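Bacillaene synthase dehydratase PksH (Bacillus subtilis, PDB 3HP0) catalyses the dehydration of a carrier-tethered (S)-3-hydroxy-3-methylglutaryl group to 3-methylglutaconyl during synthesis of the antibiotic bacillaene. Local coordinates at residues S85-Y90 with R223-A228; D91-L96 with L116-A121; V102-V107 with I124-Q129; H106-V111 with A186-L191; F133-L138 with Y162-T167. All blocks are in the same frame, centred on the assembly; numbering follows the deposited sequence.

How the contacts relate
Contacts 2 and 3 are buried, while contacts 1, 4 and 5 lie nearer the surface. Helix 87-98 serves contacts 1 and 2, with Asp-91 of the second holding Lys-225 of the first. Strand 102-107 serves contacts 3 and 4, which share His-106 and are joined again by the Arg-108 to Asp-128 salt bridge. Chemistry follows place: contact 2 packs aromatic rings between helices, contact 3 is a ladder of backbone bonds, and contacts 1 and 4 rely on charged side chains. Contact 5, whose first segment carries catalytic Glu-137, combines apolar packing with two waters, and Leu-116 of helix 115-121 packs against both of its segments.

Contact 1: S85-Y90 with R223-A228; sequences SQEPLY and RAKATA
Lys-225 and Glu-87 form the salt bridge of this contact, NZ lying 3.0 Å from OE2. The ammonium group comes from above the carboxylate, 44° out of its plane. Glu-87 reaches across from the first turn of its helix because CG stands anti to the backbone N (chi1 168°). NZ is held more closely still by OD1 of Asp-91, one turn further along the same helix. The lysine charge therefore sits between two carboxylates and probably eases their mutual repulsion, since Glu-87 OE2 and Asp-91 OD2 are close to each other.

The apolar part centres on Tyr-90. The lysine chain, extended beyond CG, passes over one face of the ring, with CG 3.9 Å from the ring centroid in a CH-pi contact. Nearer the phenol end, CB of Lys-225 is 3.5 Å from CE2 of Tyr-90. A turn later, CB of Ala-228 approaches CE1 of the same ring at 4.0 Å. Tyr-90 OH is hydrogen-bonded to the backbone O of Val-221, which ties the ring's far end to the start of helix 220-235.

Helix 87-98, with Gln-86 at its N-cap, is thereby joined to helix 220-235. Helix 148-155 closes in on the tyrosine through Pro-149 and Phe-150, while Pro-88 and Leu-89 pack on Ile-36 of helix 34-48.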
# COMPACT_ATOMS: atom_id res chain seq x y z
N SER A 85 -3.39 -0.60 16.70
CA SER A 85 -3.50 0.56 15.82
C SER A 85 -2.73 0.44 14.51
O SER A 85 -1.67 -0.19 14.44
CB SER A 85 -3.03 1.84 16.54
OG SER A 85 -1.62 1.96 16.51
N GLN A 86 -3.28 1.06 13.48
CA GLN A 86 -2.68 1.05 12.16
C GLN A 86 -2.18 2.46 11.85
O GLN A 86 -1.87 2.76 10.70
CB GLN A 86 -3.70 0.63 11.11
CG GLN A 86 -4.21 -0.79 11.28
CD GLN A 86 -3.10 -1.81 11.37
OE1 GLN A 86 -2.13 -1.77 10.60
NE2 GLN A 86 -3.22 -2.74 12.31
N GLU A 87 -2.11 3.30 12.86
CA GLU A 87 -1.64 4.67 12.66
C GLU A 87 -0.27 4.69 11.98
O GLU A 87 -0.05 5.48 11.07
CB GLU A 87 -1.60 5.43 13.98
CG GLU A 87 -0.85 6.76 13.93
CD GLU A 87 -1.40 7.78 14.90
OE1 GLU A 87 -2.02 7.37 15.91
OE2 GLU A 87 -1.21 9.00 14.67
N PRO A 88 0.66 3.84 12.43
CA PRO A 88 1.98 3.85 11.79
C PRO A 88 1.87 3.56 10.28
O PRO A 88 2.48 4.24 9.45
CB PRO A 88 2.73 2.77 12.55
CG PRO A 88 2.16 2.88 13.93
CD PRO A 88 0.68 3.01 13.64
N LEU A 89 1.09 2.54 9.94
CA LEU A 89 0.89 2.17 8.54
C LEU A 89 0.25 3.32 7.76
O LEU A 89 0.69 3.67 6.66
CB LEU A 89 -0.00 0.93 8.44
CG LEU A 89 -0.30 0.44 7.02
CD1 LEU A 89 1.00 -0.02 6.37
CD2 LEU A 89 -1.30 -0.70 7.05
N TYR A 90 -0.79 3.92 8.34
CA TYR A 90 -1.49 5.01 7.68
C TYR A 90 -0.56 6.19 7.44
O TYR A 90 -0.54 6.76 6.35
CB TYR A 90 -2.68 5.47 8.52
CG TYR A 90 -3.73 6.22 7.73
CD1 TYR A 90 -4.85 5.56 7.22
CD2 TYR A 90 -3.62 7.60 7.52
CE1 TYR A 90 -5.84 6.24 6.53
CE2 TYR A 90 -4.61 8.30 6.82
CZ TYR A 90 -5.72 7.62 6.34
OH TYR A 90 -6.73 8.30 5.70
N ARG A 223 -7.98 14.03 6.47
CA ARG A 223 -9.29 14.26 7.06
C ARG A 223 -10.04 12.98 7.42
O ARG A 223 -10.88 12.97 8.32
CB ARG A 223 -10.14 15.10 6.09
CG ARG A 223 -11.55 15.35 6.58
CD ARG A 223 -12.34 16.22 5.62
NE ARG A 223 -11.68 17.50 5.36
CZ ARG A 223 -12.25 18.53 4.74
NH1 ARG A 223 -13.51 18.43 4.31
NH2 ARG A 223 -11.57 19.65 4.55
N ALA A 224 -9.73 11.90 6.72
CA ALA A 224 -10.39 10.62 6.95
C ALA A 224 -9.64 9.69 7.89
O ALA A 224 -10.19 8.67 8.31
CB ALA A 224 -10.60 9.92 5.60
N LYS A 225 -8.40 10.03 8.23
CA LYS A 225 -7.57 9.18 9.08
C LYS A 225 -8.19 8.63 10.36
O LYS A 225 -8.21 7.41 10.58
CB LYS A 225 -6.27 9.90 9.43
CG LYS A 225 -5.32 9.05 10.24
CD LYS A 225 -4.11 9.84 10.67
CE LYS A 225 -3.18 8.98 11.51
NZ LYS A 225 -1.93 9.71 11.87
N ALA A 226 -8.70 9.53 11.21
CA ALA A 226 -9.30 9.10 12.48
C ALA A 226 -10.52 8.21 12.25
O ALA A 226 -10.72 7.23 12.96
CB ALA A 226 -9.68 10.30 13.31
N THR A 227 -11.33 8.55 11.25
CA THR A 227 -12.50 7.75 10.92
C THR A 227 -12.06 6.35 10.48
O THR A 227 -12.62 5.35 10.90
CB THR A 227 -13.28 8.38 9.79
OG1 THR A 227 -13.72 9.68 10.18
CG2 THR A 227 -14.49 7.51 9.42
N ALA A 228 -11.05 6.30 9.62
CA ALA A 228 -10.55 5.02 9.13
C ALA A 228 -10.01 4.22 10.31
O ALA A 228 -10.35 3.05 10.48
CB ALA A 228 -9.44 5.24 8.09

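Contact 2: D91-L96 with L116-A121; sequences DLWMKL and LGFVSA
Just before Gly-117 and Phe-118, which receive the indole of Trp-93, the carbonyl O of Leu-116 is gripped twice by Ser-120. The hydroxyl OG donates at 2.6 Å from Leu-116 O, and the backbone N of Ser-120 lies 2.9 Å from the same oxygen; the two donors arrive from opposite faces of the carbonyl plane. The serine hydroxyl is thus satisfied within its own helix, away from the interface.

Across the contact Trp-93 does most of the work. Gly-117 lies under its six-membered ring, CA 3.5 Å from the ring centroid and close to the normal, where the lack of a side chain lets indole and backbone meet. The other ring of the indole turns its edge to Phe-118 in a T-shaped pair, planes at 81° and centroids 4.4 Å apart. NE1 sits over the centre of the phenyl, 3.3 Å above its plane, which would direct the N-H at the pi cloud. With CG beside the backbone N (chi1 -71°), the indole reaches across to helix 115-121. Leu-92 CD2 adds a contact of 4.1 Å to Phe-118 CE1, and Ala-121 CB packs 3.8 Å from Trp-93 CB.

The two helices run roughly parallel, 24° apart and 9.0 Å between axes. Their interface is apolar and aromatic, and the indole N-H can find its electron-rich partner in a ring instead of an oxygen.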
# COMPACT_ATOMS: atom_id res chain seq x y z
N ASP A 91 0.23 6.56 8.45
CA ASP A 91 1.16 7.67 8.34
C ASP A 91 2.26 7.40 7.33
O ASP A 91 2.75 8.32 6.68
CB ASP A 91 1.77 8.01 9.70
CG ASP A 91 0.78 8.68 10.61
OD1 ASP A 91 0.03 9.55 10.12
OD2 ASP A 91 0.75 8.34 11.81
N LEU A 92 2.64 6.13 7.21
CA LEU A 92 3.64 5.72 6.24
C LEU A 92 3.08 5.99 4.84
O LEU A 92 3.74 6.62 4.00
CB LEU A 92 3.93 4.23 6.40
CG LEU A 92 4.77 3.52 5.34
CD1 LEU A 92 6.09 4.24 5.12
CD2 LEU A 92 4.99 2.09 5.79
N TRP A 93 1.87 5.52 4.59
CA TRP A 93 1.25 5.73 3.29
C TRP A 93 1.10 7.22 3.03
O TRP A 93 1.20 7.67 1.89
CB TRP A 93 -0.10 5.03 3.21
CG TRP A 93 0.01 3.52 3.14
CD1 TRP A 93 1.11 2.80 2.78
CD2 TRP A 93 -1.02 2.57 3.42
NE1 TRP A 93 0.83 1.46 2.81
CE2 TRP A 93 -0.48 1.29 3.20
CE3 TRP A 93 -2.36 2.68 3.83
CZ2 TRP A 93 -1.22 0.11 3.38
CZ3 TRP A 93 -3.10 1.51 4.01
CH2 TRP A 93 -2.53 0.25 3.78
N MSE A 94 0.86 7.98 4.09
CA MSE A 94 0.71 9.43 3.96
C MSE A 94 2.06 10.06 3.59
O MSE A 94 2.13 10.98 2.79
CB MSE A 94 0.21 10.07 5.25
CG MSE A 94 -1.23 9.75 5.59
SE MSE A 94 -1.99 11.09 6.79
CE MSE A 94 -2.56 12.36 5.43
N LYS A 95 3.12 9.53 4.19
CA LYS A 95 4.47 10.02 3.95
C LYS A 95 4.80 9.86 2.46
O LYS A 95 5.36 10.77 1.83
CB LYS A 95 5.46 9.22 4.80
CG LYS A 95 6.73 9.96 5.20
CD LYS A 95 6.42 11.01 6.26
CE LYS A 95 7.65 11.34 7.11
NZ LYS A 95 7.33 12.26 8.26
N LEU A 96 4.47 8.70 1.91
CA LEU A 96 4.71 8.42 0.51
C LEU A 96 4.10 9.50 -0.36
O LEU A 96 4.68 9.87 -1.38
CB LEU A 96 4.12 7.07 0.12
CG LEU A 96 4.94 5.79 0.26
CD1 LEU A 96 6.20 6.00 1.07
CD2 LEU A 96 4.05 4.74 0.89
N LEU A 116 -2.38 -2.74 -1.79
CA LEU A 116 -3.21 -1.74 -2.43
C LEU A 116 -2.98 -0.38 -1.78
O LEU A 116 -2.96 0.65 -2.46
CB LEU A 116 -4.68 -2.14 -2.33
CG LEU A 116 -5.54 -1.54 -3.44
CD1 LEU A 116 -4.79 -1.64 -4.78
CD2 LEU A 116 -6.86 -2.27 -3.51
N GLY A 117 -2.81 -0.38 -0.46
CA GLY A 117 -2.54 0.86 0.23
C GLY A 117 -1.28 1.47 -0.39
O GLY A 117 -1.30 2.60 -0.89
N PHE A 118 -0.20 0.69 -0.38
CA PHE A 118 1.07 1.11 -0.95
C PHE A 118 0.97 1.65 -2.38
O PHE A 118 1.41 2.76 -2.66
CB PHE A 118 2.07 -0.05 -0.91
CG PHE A 118 2.66 -0.30 0.45
CD1 PHE A 118 3.68 0.50 0.94
CD2 PHE A 118 2.17 -1.34 1.26
CE1 PHE A 118 4.21 0.29 2.21
CE2 PHE A 118 2.70 -1.55 2.54
CZ PHE A 118 3.73 -0.73 3.02
N VAL A 119 0.39 0.87 -3.28
CA VAL A 119 0.26 1.28 -4.68
C VAL A 119 -0.55 2.56 -4.87
O VAL A 119 -0.21 3.41 -5.69
CB VAL A 119 -0.36 0.16 -5.54
CG1 VAL A 119 -0.60 0.65 -6.94
CG2 VAL A 119 0.57 -1.07 -5.55
N SER A 120 -1.62 2.69 -4.10
CA SER A 120 -2.50 3.85 -4.18
C SER A 120 -1.82 5.10 -3.66
O SER A 120 -2.00 6.18 -4.23
CB SER A 120 -3.77 3.62 -3.35
OG SER A 120 -4.43 2.43 -3.73
N ALA A 121 -1.05 4.94 -2.58
CA ALA A 121 -0.37 6.05 -1.94
C ALA A 121 0.82 6.63 -2.71
O ALA A 121 1.06 7.85 -2.64
CB ALA A 121 0.09 5.63 -0.55

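Contact 3: V102-V107 with I124-Q129; sequences VTISHV and IAIADQ
The imidazole of His-106 meets Ile-126 obliquely: ND1 is 3.6 Å from CG1 and 3.7 Å from CD1 of the isoleucine. Ile-126 brings this branch inward because CG1 takes the crowded position between backbone N and carbonyl carbon (chi1 69°). ND1 is buried here with no polar partner in the model, whereas NE2, at the other side of the ring, bonds to Asp-189. Glu-57 of strand 53-57 also touches the histidine.

Behind the ring runs a regular parallel ladder. Ile-124 N donates to Thr-103 O at 2.9 Å, and Ser-105 N to Ile-124 O at 2.7 Å. Further on, Ile-126 N reaches Ser-105 O at 2.8 Å, nearly straight at the hydrogen (177°). Val-107 N meets Ile-126 O at 2.8 Å, equally straight (179°) and nearly along the C=O axis. The ladder fades at Asp-128 N, whose bond to Val-107 O is weak at 3.4 Å.

These are the last two strands of the sheet in a crotonase fold: 124-127 is outermost, and 102-107 is flanked on its other side by 53-57, which bonds to Val-102, Ile-104 and His-106. Residues alternate between the two faces. Ile-104, His-106, Ile-124 and Ile-126 share one, where Leu-192, Leu-196 and Leu-199 of helix 190-199 pack; Ile-104 and Ile-124 lie side by side. Ser-105, Val-107, Ala-125 and Ala-127 share the other, with CB of Ser-105 3.9 Å from CB of Ala-125, and Val-119 of helix 115-121 packs against the first three. Ser-105 OG bonds to Thr-122 OG1.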
# COMPACT_ATOMS: atom_id res chain seq x y z
N VAL A 102 9.57 11.82 -5.20
CA VAL A 102 8.52 11.19 -5.98
C VAL A 102 8.55 9.71 -5.65
O VAL A 102 9.59 9.06 -5.81
CB VAL A 102 8.76 11.44 -7.48
CG1 VAL A 102 7.81 10.60 -8.32
CG2 VAL A 102 8.58 12.93 -7.78
N THR A 103 7.44 9.19 -5.14
CA THR A 103 7.39 7.78 -4.79
C THR A 103 6.74 7.00 -5.92
O THR A 103 5.81 7.49 -6.57
CB THR A 103 6.65 7.54 -3.45
OG1 THR A 103 5.30 8.00 -3.55
CG2 THR A 103 7.35 8.30 -2.32
N ILE A 104 7.24 5.79 -6.16
CA ILE A 104 6.75 4.94 -7.23
C ILE A 104 6.56 3.50 -6.82
O ILE A 104 7.43 2.91 -6.19
CB ILE A 104 7.74 4.88 -8.43
CG1 ILE A 104 8.14 6.28 -8.88
CG2 ILE A 104 7.10 4.12 -9.60
CD1 ILE A 104 9.14 6.26 -10.02
N SER A 105 5.42 2.94 -7.22
CA SER A 105 5.11 1.55 -6.97
C SER A 105 5.42 0.80 -8.25
O SER A 105 5.10 1.27 -9.36
CB SER A 105 3.63 1.35 -6.66
OG SER A 105 3.34 1.64 -5.32
N HIS A 106 6.07 -0.35 -8.11
CA HIS A 106 6.39 -1.17 -9.26
C HIS A 106 5.71 -2.49 -8.93
O HIS A 106 6.20 -3.27 -8.11
CB HIS A 106 7.90 -1.33 -9.40
CG HIS A 106 8.30 -2.16 -10.58
ND1 HIS A 106 7.55 -2.22 -11.73
CD2 HIS A 106 9.38 -2.94 -10.79
CE1 HIS A 106 8.15 -3.01 -12.60
NE2 HIS A 106 9.26 -3.46 -12.06
N VAL A 107 4.57 -2.73 -9.58
CA VAL A 107 3.78 -3.91 -9.32
C VAL A 107 3.79 -5.03 -10.34
O VAL A 107 3.70 -4.80 -11.55
CB VAL A 107 2.30 -3.52 -9.08
CG1 VAL A 107 1.83 -4.05 -7.75
CG2 VAL A 107 2.13 -2.01 -9.14
N ILE A 124 3.33 7.64 -8.10
CA ILE A 124 3.25 6.97 -9.39
C ILE A 124 3.29 5.46 -9.24
O ILE A 124 4.17 4.91 -8.56
CB ILE A 124 4.43 7.38 -10.30
CG1 ILE A 124 4.37 8.89 -10.54
CG2 ILE A 124 4.40 6.56 -11.60
CD1 ILE A 124 5.46 9.39 -11.44
N ALA A 125 2.35 4.78 -9.88
CA ALA A 125 2.27 3.33 -9.81
C ALA A 125 2.34 2.72 -11.20
O ALA A 125 1.50 3.01 -12.05
CB ALA A 125 0.98 2.91 -9.10
N ILE A 126 3.33 1.86 -11.42
CA ILE A 126 3.49 1.20 -12.71
C ILE A 126 3.39 -0.32 -12.56
O ILE A 126 3.65 -0.88 -11.49
CB ILE A 126 4.85 1.54 -13.35
CG1 ILE A 126 5.97 0.90 -12.55
CG2 ILE A 126 5.05 3.04 -13.37
CD1 ILE A 126 7.32 1.14 -13.14
N ALA A 127 3.02 -1.01 -13.63
CA ALA A 127 2.91 -2.46 -13.54
C ALA A 127 3.12 -3.14 -14.88
O ALA A 127 3.37 -2.48 -15.89
CB ALA A 127 1.53 -2.82 -12.97
N ASP A 128 3.03 -4.47 -14.87
CA ASP A 128 3.14 -5.26 -16.09
C ASP A 128 1.82 -6.00 -16.28
O ASP A 128 0.90 -5.85 -15.47
CB ASP A 128 4.30 -6.26 -16.01
CG ASP A 128 4.13 -7.28 -14.90
OD1 ASP A 128 2.98 -7.70 -14.63
OD2 ASP A 128 5.15 -7.69 -14.30
N GLN A 129 1.72 -6.78 -17.35
CA GLN A 129 0.51 -7.55 -17.70
C GLN A 129 -0.01 -8.43 -16.56
O GLN A 129 -1.19 -8.74 -16.49
CB GLN A 129 0.80 -8.47 -18.89
CG GLN A 129 1.72 -7.90 -19.93
CD GLN A 129 1.00 -7.00 -20.90
OE1 GLN A 129 -0.02 -7.39 -21.48
NE2 GLN A 129 1.53 -5.80 -21.10

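Contact 4: H106-V111 with A186-L191; sequences HVRGKV and AESDVL
Ser-188 is the centre of an inverse gamma turn that turns its side chain toward His-106 and Arg-108, directly before Asp-189 at the N-cap of helix 190-199. The Asp-189 side chain makes no capping bond; its carboxylate serves the other segment instead. OD1 accepts a hydrogen bond from His-106 NE2 at 3.3 Å, bent to 144° at the hydrogen. The imidazole approaches on the anti side of OD1, 29° out of the carboxylate plane.

The same OD1 lies 3.3 Å from Arg-108 NH2 in a salt bridge. Guanidinium and carboxylate planes stand 80° apart, so the groups are not coplanar; the single nitrogen NH2 faces both carboxylate oxygens, OD2 of Asp-189 lying 3.4 Å from it. Arg-108 gets there with a chain extended from CG to NE, and its NH1 has a further acidic partner in OD2 of Asp-128. Over the guanidinium, 3.8 Å above its plane and near its centre, lies Ser-188 OG, a buried hydroxyl with no partner in the model. Ser-188 O is 3.2 Å from Arg-108 NH2, but at an angle too poor for a hydrogen bond. A neutral imidazole with its proton on NE2 suffices for the bond to Asp-189; the nearby arginine would probably weigh against a second positive charge.

His-106 lies next to last in strand 102-107, and Arg-108 begins the short link to strand 110-112. The contact thus joins this corner of the sheet, beside strand 124-127, to the start of helix 190-199.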
# COMPACT_ATOMS: atom_id res chain seq x y z
N HIS A 106 6.07 -0.35 -8.11
CA HIS A 106 6.39 -1.17 -9.26
C HIS A 106 5.71 -2.49 -8.93
O HIS A 106 6.20 -3.27 -8.11
CB HIS A 106 7.90 -1.33 -9.40
CG HIS A 106 8.30 -2.16 -10.58
ND1 HIS A 106 7.55 -2.22 -11.73
CD2 HIS A 106 9.38 -2.94 -10.79
CE1 HIS A 106 8.15 -3.01 -12.60
NE2 HIS A 106 9.26 -3.46 -12.06
N VAL A 107 4.57 -2.73 -9.58
CA VAL A 107 3.78 -3.91 -9.32
C VAL A 107 3.79 -5.03 -10.34
O VAL A 107 3.70 -4.80 -11.55
CB VAL A 107 2.30 -3.52 -9.08
CG1 VAL A 107 1.83 -4.05 -7.75
CG2 VAL A 107 2.13 -2.01 -9.14
N ARG A 108 3.88 -6.25 -9.83
CA ARG A 108 3.85 -7.47 -10.63
C ARG A 108 3.06 -8.48 -9.78
O ARG A 108 3.32 -8.61 -8.58
CB ARG A 108 5.25 -8.05 -10.84
CG ARG A 108 6.33 -7.15 -11.43
CD ARG A 108 7.69 -7.83 -11.16
NE ARG A 108 8.81 -7.24 -11.89
CZ ARG A 108 9.07 -7.45 -13.18
NH1 ARG A 108 8.28 -8.23 -13.90
NH2 ARG A 108 10.13 -6.88 -13.74
N GLY A 109 2.11 -9.18 -10.37
CA GLY A 109 1.37 -10.17 -9.60
C GLY A 109 0.12 -9.72 -8.86
O GLY A 109 -0.38 -8.62 -9.06
N LYS A 110 -0.38 -10.61 -8.01
CA LYS A 110 -1.58 -10.35 -7.22
C LYS A 110 -1.31 -9.35 -6.11
O LYS A 110 -0.30 -9.44 -5.41
CB LYS A 110 -2.09 -11.65 -6.60
CG LYS A 110 -2.59 -12.68 -7.59
CD LYS A 110 -2.69 -14.08 -6.96
CE LYS A 110 -3.55 -14.09 -5.70
NZ LYS A 110 -3.51 -15.41 -4.99
N VAL A 111 -2.23 -8.41 -5.96
CA VAL A 111 -2.15 -7.39 -4.93
C VAL A 111 -3.52 -7.33 -4.28
O VAL A 111 -4.53 -7.25 -4.97
CB VAL A 111 -1.81 -6.02 -5.54
CG1 VAL A 111 -1.55 -5.00 -4.44
CG2 VAL A 111 -0.60 -6.15 -6.45
N ALA A 186 4.35 -4.98 -20.51
CA ALA A 186 4.96 -6.29 -20.31
C ALA A 186 6.41 -6.11 -19.84
O ALA A 186 6.92 -6.91 -19.06
CB ALA A 186 4.92 -7.09 -21.59
N GLU A 187 7.05 -5.06 -20.32
CA GLU A 187 8.42 -4.76 -19.94
C GLU A 187 8.46 -3.67 -18.86
O GLU A 187 8.90 -2.55 -19.10
CB GLU A 187 9.23 -4.31 -21.15
CG GLU A 187 9.47 -5.42 -22.14
CD GLU A 187 10.24 -4.95 -23.36
OE1 GLU A 187 9.73 -4.05 -24.07
OE2 GLU A 187 11.36 -5.47 -23.61
N SER A 188 7.99 -4.02 -17.67
CA SER A 188 7.99 -3.08 -16.57
C SER A 188 9.31 -3.21 -15.83
O SER A 188 9.45 -3.96 -14.87
CB SER A 188 6.83 -3.37 -15.61
OG SER A 188 7.05 -4.59 -14.94
N ASP A 189 10.29 -2.48 -16.34
CA ASP A 189 11.65 -2.41 -15.84
C ASP A 189 12.14 -1.35 -16.80
O ASP A 189 12.73 -0.34 -16.42
CB ASP A 189 12.41 -3.73 -16.08
CG ASP A 189 12.50 -4.60 -14.83
OD1 ASP A 189 11.98 -4.20 -13.76
OD2 ASP A 189 13.11 -5.70 -14.91
N VAL A 190 11.84 -1.61 -18.07
CA VAL A 190 12.16 -0.70 -19.13
C VAL A 190 11.25 0.50 -18.92
O VAL A 190 11.66 1.65 -19.04
CB VAL A 190 11.85 -1.31 -20.51
CG1 VAL A 190 12.07 -0.25 -21.60
CG2 VAL A 190 12.72 -2.55 -20.75
N LEU A 191 10.00 0.20 -18.60
CA LEU A 191 8.99 1.21 -18.36
C LEU A 191 9.39 2.05 -17.14
O LEU A 191 9.24 3.28 -17.13
CB LEU A 191 7.63 0.55 -18.12
CG LEU A 191 6.46 1.51 -17.93
CD1 LEU A 191 6.38 2.43 -19.13
CD2 LEU A 191 5.16 0.73 -17.74

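Contact 5: F133-L138 with Y162-T167; sequences FSLSEL and YMTLMT
Leu-135 packs tightly into the end of helix 157-166. Its CG is 3.8 Å from CE of Met-163, a selenomethionine whose chain bends at chi3 to meet the leucine at about a right angle. CD1 of Leu-135 lies 3.6 Å from OG1 of Thr-164, a hydroxyl hydrogen-bonded to Ala-160 O within its helix. Thr-167 leaves the helix with positive phi (63°), and its CA approaches Leu-135 O at 3.3 Å in a C-H...O contact. Its CG2, anti to the backbone N, touches Ser-136 CA at 3.6 Å.

Beside this close packing, water fills in for direct polar bonds. One water donates to Leu-135 O (2.7 Å) and Thr-164 O (3.0 Å) and accepts from Leu-138 N (2.8 Å). A second accepts from Leu-135 N at 2.7 Å. On the outer side, CD2 of Leu-138 lies against the backbone of Thr-164 and the exposed side chain of Leu-165.

Catalytic Glu-137 lies between Ser-136 and Leu-138, so the segment carrying it is held on both sides. Strand 132-134 pairs with strand 110-112, and Leu-116 of helix 115-121 and Leu-151 of helix 148-155 both pack on Leu-135 and Met-163.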
# COMPACT_ATOMS: atom_id res chain seq x y z
N PHE A 133 -5.62 -6.63 -9.00
CA PHE A 133 -5.92 -6.01 -7.71
C PHE A 133 -7.25 -6.47 -7.14
O PHE A 133 -8.23 -6.57 -7.87
CB PHE A 133 -5.91 -4.48 -7.91
CG PHE A 133 -4.69 -3.97 -8.63
CD1 PHE A 133 -3.56 -3.59 -7.91
CD2 PHE A 133 -4.64 -3.95 -10.02
CE1 PHE A 133 -2.39 -3.19 -8.57
CE2 PHE A 133 -3.49 -3.56 -10.69
CZ PHE A 133 -2.36 -3.17 -9.96
N SER A 134 -7.31 -6.72 -5.83
CA SER A 134 -8.56 -7.17 -5.23
C SER A 134 -8.81 -6.80 -3.77
O SER A 134 -7.87 -6.62 -2.98
CB SER A 134 -8.71 -8.68 -5.40
OG SER A 134 -7.75 -9.37 -4.61
N LEU A 135 -10.09 -6.70 -3.42
CA LEU A 135 -10.53 -6.39 -2.07
C LEU A 135 -11.61 -7.40 -1.72
O LEU A 135 -12.76 -7.26 -2.14
CB LEU A 135 -11.12 -4.98 -2.01
CG LEU A 135 -10.20 -3.81 -2.35
CD1 LEU A 135 -10.95 -2.50 -2.21
CD2 LEU A 135 -9.00 -3.82 -1.42
N SER A 136 -11.24 -8.42 -0.94
CA SER A 136 -12.16 -9.48 -0.55
C SER A 136 -12.65 -9.35 0.89
O SER A 136 -13.53 -10.09 1.33
CB SER A 136 -11.47 -10.84 -0.73
OG SER A 136 -10.33 -10.96 0.11
N GLU A 137 -12.09 -8.40 1.63
CA GLU A 137 -12.45 -8.19 3.03
C GLU A 137 -13.95 -8.29 3.34
O GLU A 137 -14.32 -8.91 4.34
CB GLU A 137 -11.95 -6.83 3.51
CG GLU A 137 -10.43 -6.67 3.54
CD GLU A 137 -9.80 -6.77 2.16
OE1 GLU A 137 -10.30 -6.11 1.22
OE2 GLU A 137 -8.80 -7.50 2.02
N LEU A 138 -14.80 -7.71 2.51
CA LEU A 138 -16.23 -7.71 2.75
C LEU A 138 -16.86 -9.10 2.86
O LEU A 138 -17.97 -9.25 3.39
CB LEU A 138 -16.95 -6.88 1.68
CG LEU A 138 -18.32 -6.29 2.04
CD1 LEU A 138 -18.24 -5.48 3.32
CD2 LEU A 138 -18.79 -5.40 0.89
N TYR A 162 -17.69 -0.15 -5.95
CA TYR A 162 -18.03 -1.32 -6.76
C TYR A 162 -17.03 -2.45 -6.50
O TYR A 162 -17.41 -3.62 -6.37
CB TYR A 162 -18.00 -0.91 -8.23
CG TYR A 162 -18.48 -1.98 -9.20
CD1 TYR A 162 -19.78 -2.50 -9.13
CD2 TYR A 162 -17.64 -2.42 -10.22
CE1 TYR A 162 -20.22 -3.44 -10.06
CE2 TYR A 162 -18.07 -3.36 -11.15
CZ TYR A 162 -19.36 -3.86 -11.07
OH TYR A 162 -19.77 -4.78 -12.01
N MSE A 163 -15.77 -2.08 -6.41
CA MSE A 163 -14.68 -3.01 -6.15
C MSE A 163 -14.85 -3.73 -4.82
O MSE A 163 -14.70 -4.95 -4.74
CB MSE A 163 -13.36 -2.25 -6.11
CG MSE A 163 -12.31 -2.74 -7.05
SE MSE A 163 -10.75 -1.60 -6.93
CE MSE A 163 -9.60 -2.82 -5.98
N THR A 164 -15.14 -2.95 -3.79
CA THR A 164 -15.28 -3.50 -2.45
C THR A 164 -16.49 -4.40 -2.35
O THR A 164 -16.41 -5.48 -1.77
CB THR A 164 -15.38 -2.36 -1.39
OG1 THR A 164 -14.32 -1.42 -1.60
CG2 THR A 164 -15.27 -2.94 0.02
N LEU A 165 -17.61 -3.96 -2.93
CA LEU A 165 -18.85 -4.72 -2.92
C LEU A 165 -18.76 -6.00 -3.75
O LEU A 165 -19.27 -7.04 -3.34
CB LEU A 165 -20.01 -3.87 -3.44
CG LEU A 165 -20.52 -2.70 -2.60
CD1 LEU A 165 -21.48 -1.86 -3.42
CD2 LEU A 165 -21.21 -3.20 -1.34
N MSE A 166 -18.11 -5.92 -4.92
CA MSE A 166 -17.99 -7.08 -5.81
C MSE A 166 -16.92 -8.11 -5.47
O MSE A 166 -16.97 -9.24 -5.95
CB MSE A 166 -17.81 -6.61 -7.26
CG MSE A 166 -19.05 -5.97 -7.86
SE MSE A 166 -20.63 -7.08 -7.75
CE MSE A 166 -21.53 -6.18 -6.30
N THR A 167 -15.93 -7.70 -4.69
CA THR A 167 -14.89 -8.62 -4.25
C THR A 167 -13.98 -9.25 -5.32
O THR A 167 -12.94 -9.83 -4.98
CB THR A 167 -15.52 -9.76 -3.45
OG1 THR A 167 -16.22 -9.21 -2.33
CG2 THR A 167 -14.46 -10.74 -2.97
O HOH W 1 -14.28 -6.57 0.02
O HOH W 2 -11.99 -6.27 -5.36